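Local coordinates for protein transcriptional regulator (Streptococcus dysgalactiae, PDB 4YV9) that acts as the receptor for SHP pheromones in streptococcal quorum sensing and probably regulates transcription by binding DNA through a helix-turn-helix domain, at residues K16-S21 and D53-T58; K224-Y229 and Q252-L257. One frame throughout, in Å; residues are numbered along the deposited sequence.

In the fold
Regulators of this kind probably divide DNA recognition and signal sensing between two domains, and the two contacts sample one domain each. Contact 1 lies in the helix-turn-helix region and joins the end of helix 6-15 to the end of helix 45-54; contact 2 pairs helices 221-236 and 242-256 in the C-terminal repeat domain. Their centres are 43 Å apart and their nearest atoms about 25 Å, so neither touches the other, and along the chain contact 1 closes before contact 2 opens. The bound peptide inhibitor packs against Val226 of contact 2. Both contacts also reach the second subunit, so each belongs to the dimer as well as to its own domain.

Contact 1: K16-S21 and D53-T58; sequences KQVSIS and DKLNIT
In the helix-turn-helix domain, two helix ends meet where Lys16 and Val18, just past helix 6-15, pack against Leu55 and Ile57, just past helix 45-54. Lys16 NZ donates to Leu55 O at 2.8 Å, nearly head-on to the carbonyl, with a C=O...N angle of 172°. The lysine chain runs extended as far as CE and then bends, chi4 -136°, which swings the ammonium onto that oxygen; on the way CE lies 3.9 Å from Ile57 CD1. The same ammonium forms a salt bridge to Glu144 of the second subunit, so a largely buried charge has a carbonyl and a carboxylate as partners. Beside this polar link, Leu55 CD2 sits 3.8 Å from Val18 CG1 and about as near to CB and CG2, meeting the branched end of the valine with a single methyl. Leu55 and Ile57 also rest on Leu9 and Leu12 of helix 6-15, extending the apolar layer. Both helices end in Schellman motifs, with Gln17 and Asn56 at positive phi; Ser19 then caps the next helix. Helix ends brought together over a shared apolar core in this way are typical of the compact helical bundle of helix-turn-helix domains.

Contact 2: K224-Y229 and Q252-L257; sequences KTVFLY and QIFKYL
Thr225, the first residue of 224-229 to touch 252-257, meets both Ile253 and Phe254, a worked case of how a small branched side chain can serve two neighbours on the opposing helix. Its OG1 comes within 3.5 Å of Ile253 CG2, the two side chains pointing at each other tip to tip. This is a van der Waals contact only; the polar need of the hydroxyl is met by Phe221 O, one turn back in the same helix. The rotamer that sets OG1 beside the backbone N (chi1 -61°) turns CG2 anti to that N, and from there it stands over one face of the Phe254 ring in a CH-pi contact, 4.0 Å from the centroid and 24° off the ring normal, displaced toward the CE1-CZ rim. Val226 follows and meets the same ring differently, its CG2 near the ring plane at the edge, 4.1 Å from Phe254 CZ. The ring is thus touched on a face and at its edge by consecutive residues, while Tyr266 of helix 260-273 also packs against it. Val226 in addition contacts a modified side chain of the bound peptide. One turn beyond Thr225, Leu228 CD2 lies 4.2 Å from Ile253 CD1, a looser apolar touch that continues the seam. Leu257 of the second subunit packs on Ile253, and Phe221 of the second subunit on Phe254, bringing the dimer interface up to this seam. The axes of these short helical segments approach to 10.7 Å, with their directions 145° apart, roughly antiparallel, as expected of paired helices in a TPR-like repeat domain.

Contact 1: K16-S21 and D53-T58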
# COMPACT_ATOMS: atom_id res chain seq x y z
N LYS B 16 -13.56 17.01 -11.67
CA LYS B 16 -12.78 16.68 -12.86
C LYS B 16 -13.26 17.43 -14.10
O LYS B 16 -12.80 17.16 -15.21
CB LYS B 16 -12.81 15.18 -13.12
CG LYS B 16 -12.01 14.40 -12.09
CD LYS B 16 -11.94 12.93 -12.43
CE LYS B 16 -11.12 12.20 -11.41
NZ LYS B 16 -10.15 11.21 -11.96
N GLN B 17 -14.18 18.37 -13.90
CA GLN B 17 -14.76 19.16 -14.98
C GLN B 17 -15.47 18.29 -16.03
O GLN B 17 -15.51 18.64 -17.21
CB GLN B 17 -13.69 20.04 -15.66
CG GLN B 17 -12.62 20.58 -14.71
CD GLN B 17 -13.23 21.29 -13.51
OE1 GLN B 17 -14.23 21.99 -13.64
NE2 GLN B 17 -12.62 21.11 -12.35
N VAL B 18 -16.03 17.16 -15.60
CA VAL B 18 -16.69 16.20 -16.49
C VAL B 18 -18.22 16.39 -16.50
O VAL B 18 -18.84 16.60 -15.46
CB VAL B 18 -16.31 14.75 -16.06
CG1 VAL B 18 -17.12 13.70 -16.81
CG2 VAL B 18 -14.83 14.53 -16.28
N SER B 19 -18.84 16.38 -17.69
CA SER B 19 -20.29 16.58 -17.79
C SER B 19 -21.06 15.31 -17.46
O SER B 19 -20.57 14.21 -17.65
CB SER B 19 -20.68 17.05 -19.20
OG SER B 19 -20.46 16.01 -20.14
N ILE B 20 -22.29 15.47 -16.99
CA ILE B 20 -23.18 14.31 -16.87
C ILE B 20 -23.41 13.65 -18.25
O ILE B 20 -23.41 12.42 -18.38
CB ILE B 20 -24.51 14.72 -16.25
CG1 ILE B 20 -24.29 15.06 -14.76
CG2 ILE B 20 -25.56 13.63 -16.44
CD1 ILE B 20 -25.49 15.71 -14.10
N SER B 21 -23.59 14.47 -19.27
CA SER B 21 -23.81 13.95 -20.62
C SER B 21 -22.73 12.94 -21.06
O SER B 21 -23.04 11.88 -21.63
CB SER B 21 -23.89 15.11 -21.60
OG SER B 21 -24.10 14.64 -22.92
N ASP B 53 -15.45 4.18 -13.43
CA ASP B 53 -14.44 3.77 -14.40
C ASP B 53 -14.26 4.85 -15.48
O ASP B 53 -13.14 5.14 -15.89
CB ASP B 53 -14.83 2.42 -15.01
CG ASP B 53 -13.84 1.96 -16.07
OD1 ASP B 53 -12.63 2.03 -15.83
OD2 ASP B 53 -14.29 1.51 -17.15
N LYS B 54 -15.36 5.44 -15.93
CA LYS B 54 -15.29 6.55 -16.89
C LYS B 54 -14.53 7.75 -16.31
O LYS B 54 -13.84 8.47 -17.05
CB LYS B 54 -16.70 6.96 -17.32
CG LYS B 54 -17.36 5.87 -18.21
CD LYS B 54 -18.79 6.19 -18.60
CE LYS B 54 -19.07 5.41 -19.91
NZ LYS B 54 -20.49 5.20 -20.19
N LEU B 55 -14.65 7.95 -15.00
CA LEU B 55 -13.90 8.99 -14.30
C LEU B 55 -12.51 8.54 -13.84
O LEU B 55 -11.81 9.30 -13.17
CB LEU B 55 -14.70 9.48 -13.09
CG LEU B 55 -16.07 10.10 -13.39
CD1 LEU B 55 -16.88 10.24 -12.08
CD2 LEU B 55 -15.89 11.46 -14.04
N ASN B 56 -12.13 7.30 -14.18
CA ASN B 56 -10.83 6.72 -13.79
C ASN B 56 -10.61 6.70 -12.26
O ASN B 56 -9.50 6.96 -11.77
CB ASN B 56 -9.69 7.44 -14.49
CG ASN B 56 -9.73 7.25 -16.01
OD1 ASN B 56 -9.67 6.12 -16.49
ND2 ASN B 56 -9.86 8.34 -16.75
N ILE B 57 -11.69 6.42 -11.55
CA ILE B 57 -11.70 6.25 -10.10
C ILE B 57 -12.19 4.84 -9.83
O ILE B 57 -13.17 4.39 -10.43
CB ILE B 57 -12.63 7.27 -9.40
CG1 ILE B 57 -12.26 8.70 -9.78
CG2 ILE B 57 -12.58 7.09 -7.87
CD1 ILE B 57 -13.34 9.71 -9.47
N THR B 58 -11.50 4.12 -8.98
CA THR B 58 -11.97 2.80 -8.63
C THR B 58 -12.81 2.93 -7.34
O THR B 58 -12.63 3.87 -6.56
CB THR B 58 -10.80 1.85 -8.47
OG1 THR B 58 -11.24 0.64 -7.84
CG2 THR B 58 -9.71 2.51 -7.65

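Contact 2: K224-Y229 and Q252-L257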
# COMPACT_ATOMS: atom_id res chain seq x y z
N LYS B 224 13.18 -5.18 4.16
CA LYS B 224 14.51 -5.56 3.68
C LYS B 224 15.59 -5.34 4.76
O LYS B 224 16.54 -6.11 4.86
CB LYS B 224 14.88 -4.79 2.43
CG LYS B 224 14.08 -5.22 1.20
CD LYS B 224 14.41 -4.36 -0.01
CE LYS B 224 13.85 -4.98 -1.30
NZ LYS B 224 13.85 -3.99 -2.39
N THR B 225 15.42 -4.28 5.55
CA THR B 225 16.39 -3.97 6.60
C THR B 225 16.30 -4.98 7.74
O THR B 225 17.32 -5.47 8.22
CB THR B 225 16.20 -2.58 7.16
OG1 THR B 225 16.37 -1.62 6.12
CG2 THR B 225 17.20 -2.30 8.29
N VAL B 226 15.07 -5.29 8.15
CA VAL B 226 14.86 -6.29 9.19
C VAL B 226 15.35 -7.66 8.70
O VAL B 226 16.02 -8.38 9.43
CB VAL B 226 13.38 -6.36 9.62
CG1 VAL B 226 13.10 -7.57 10.49
CG2 VAL B 226 12.98 -5.06 10.37
N PHE B 227 15.02 -7.99 7.46
CA PHE B 227 15.47 -9.25 6.86
C PHE B 227 16.99 -9.33 6.75
O PHE B 227 17.57 -10.39 6.91
CB PHE B 227 14.82 -9.44 5.49
CG PHE B 227 15.10 -10.78 4.86
CD1 PHE B 227 14.83 -11.96 5.54
CD2 PHE B 227 15.61 -10.86 3.58
CE1 PHE B 227 15.08 -13.19 4.96
CE2 PHE B 227 15.86 -12.09 2.99
CZ PHE B 227 15.60 -13.25 3.69
N LEU B 228 17.65 -8.20 6.49
CA LEU B 228 19.11 -8.17 6.50
C LEU B 228 19.61 -8.63 7.87
O LEU B 228 20.56 -9.40 7.98
CB LEU B 228 19.64 -6.77 6.19
CG LEU B 228 21.15 -6.56 6.24
CD1 LEU B 228 21.84 -7.48 5.25
CD2 LEU B 228 21.45 -5.11 5.91
N TYR B 229 18.94 -8.16 8.92
CA TYR B 229 19.38 -8.47 10.28
C TYR B 229 19.12 -9.93 10.61
O TYR B 229 19.99 -10.63 11.08
CB TYR B 229 18.69 -7.57 11.30
CG TYR B 229 19.21 -7.78 12.70
CD1 TYR B 229 18.71 -8.81 13.50
CD2 TYR B 229 20.20 -6.96 13.22
CE1 TYR B 229 19.18 -9.01 14.78
CE2 TYR B 229 20.67 -7.16 14.50
CZ TYR B 229 20.16 -8.19 15.27
OH TYR B 229 20.63 -8.39 16.54
N GLN B 252 23.18 0.07 11.34
CA GLN B 252 23.58 1.33 10.73
C GLN B 252 22.42 1.98 9.96
O GLN B 252 22.23 3.20 10.01
CB GLN B 252 24.76 1.14 9.77
CG GLN B 252 26.09 0.77 10.43
CD GLN B 252 27.21 0.59 9.41
OE1 GLN B 252 27.54 1.50 8.65
NE2 GLN B 252 27.80 -0.61 9.38
N ILE B 253 21.65 1.16 9.25
CA ILE B 253 20.50 1.67 8.49
C ILE B 253 19.49 2.34 9.44
O ILE B 253 19.13 3.50 9.24
CB ILE B 253 19.82 0.53 7.69
CG1 ILE B 253 20.77 0.04 6.59
CG2 ILE B 253 18.52 1.02 7.05
CD1 ILE B 253 20.26 -1.13 5.79
N PHE B 254 19.06 1.63 10.48
CA PHE B 254 18.17 2.22 11.50
C PHE B 254 18.76 3.53 12.03
O PHE B 254 18.05 4.53 12.16
CB PHE B 254 17.97 1.26 12.68
CG PHE B 254 17.18 0.02 12.36
CD1 PHE B 254 16.05 0.08 11.56
CD2 PHE B 254 17.57 -1.21 12.87
CE1 PHE B 254 15.32 -1.08 11.27
CE2 PHE B 254 16.86 -2.36 12.58
CZ PHE B 254 15.73 -2.30 11.78
N LYS B 255 20.05 3.50 12.34
CA LYS B 255 20.77 4.66 12.86
C LYS B 255 20.72 5.84 11.90
O LYS B 255 20.31 6.94 12.27
CB LYS B 255 22.22 4.28 13.14
CG LYS B 255 23.04 5.36 13.83
CD LYS B 255 24.49 4.91 13.90
CE LYS B 255 25.40 5.94 14.51
NZ LYS B 255 26.81 5.46 14.47
N TYR B 256 21.15 5.58 10.67
CA TYR B 256 21.22 6.60 9.64
C TYR B 256 19.84 7.23 9.38
O TYR B 256 19.76 8.42 9.10
CB TYR B 256 21.78 6.02 8.33
CG TYR B 256 23.26 5.66 8.37
CD1 TYR B 256 24.06 6.04 9.45
CD2 TYR B 256 23.86 4.94 7.34
CE1 TYR B 256 25.41 5.72 9.50
CE2 TYR B 256 25.22 4.62 7.37
CZ TYR B 256 25.98 5.01 8.46
OH TYR B 256 27.33 4.70 8.51
N LEU B 257 18.77 6.45 9.49
CA LEU B 257 17.42 6.97 9.22
C LEU B 257 16.77 7.59 10.44
O LEU B 257 15.62 8.00 10.38
CB LEU B 257 16.50 5.87 8.67
CG LEU B 257 16.90 5.24 7.34
CD1 LEU B 257 15.90 4.14 6.98
CD2 LEU B 257 16.96 6.29 6.24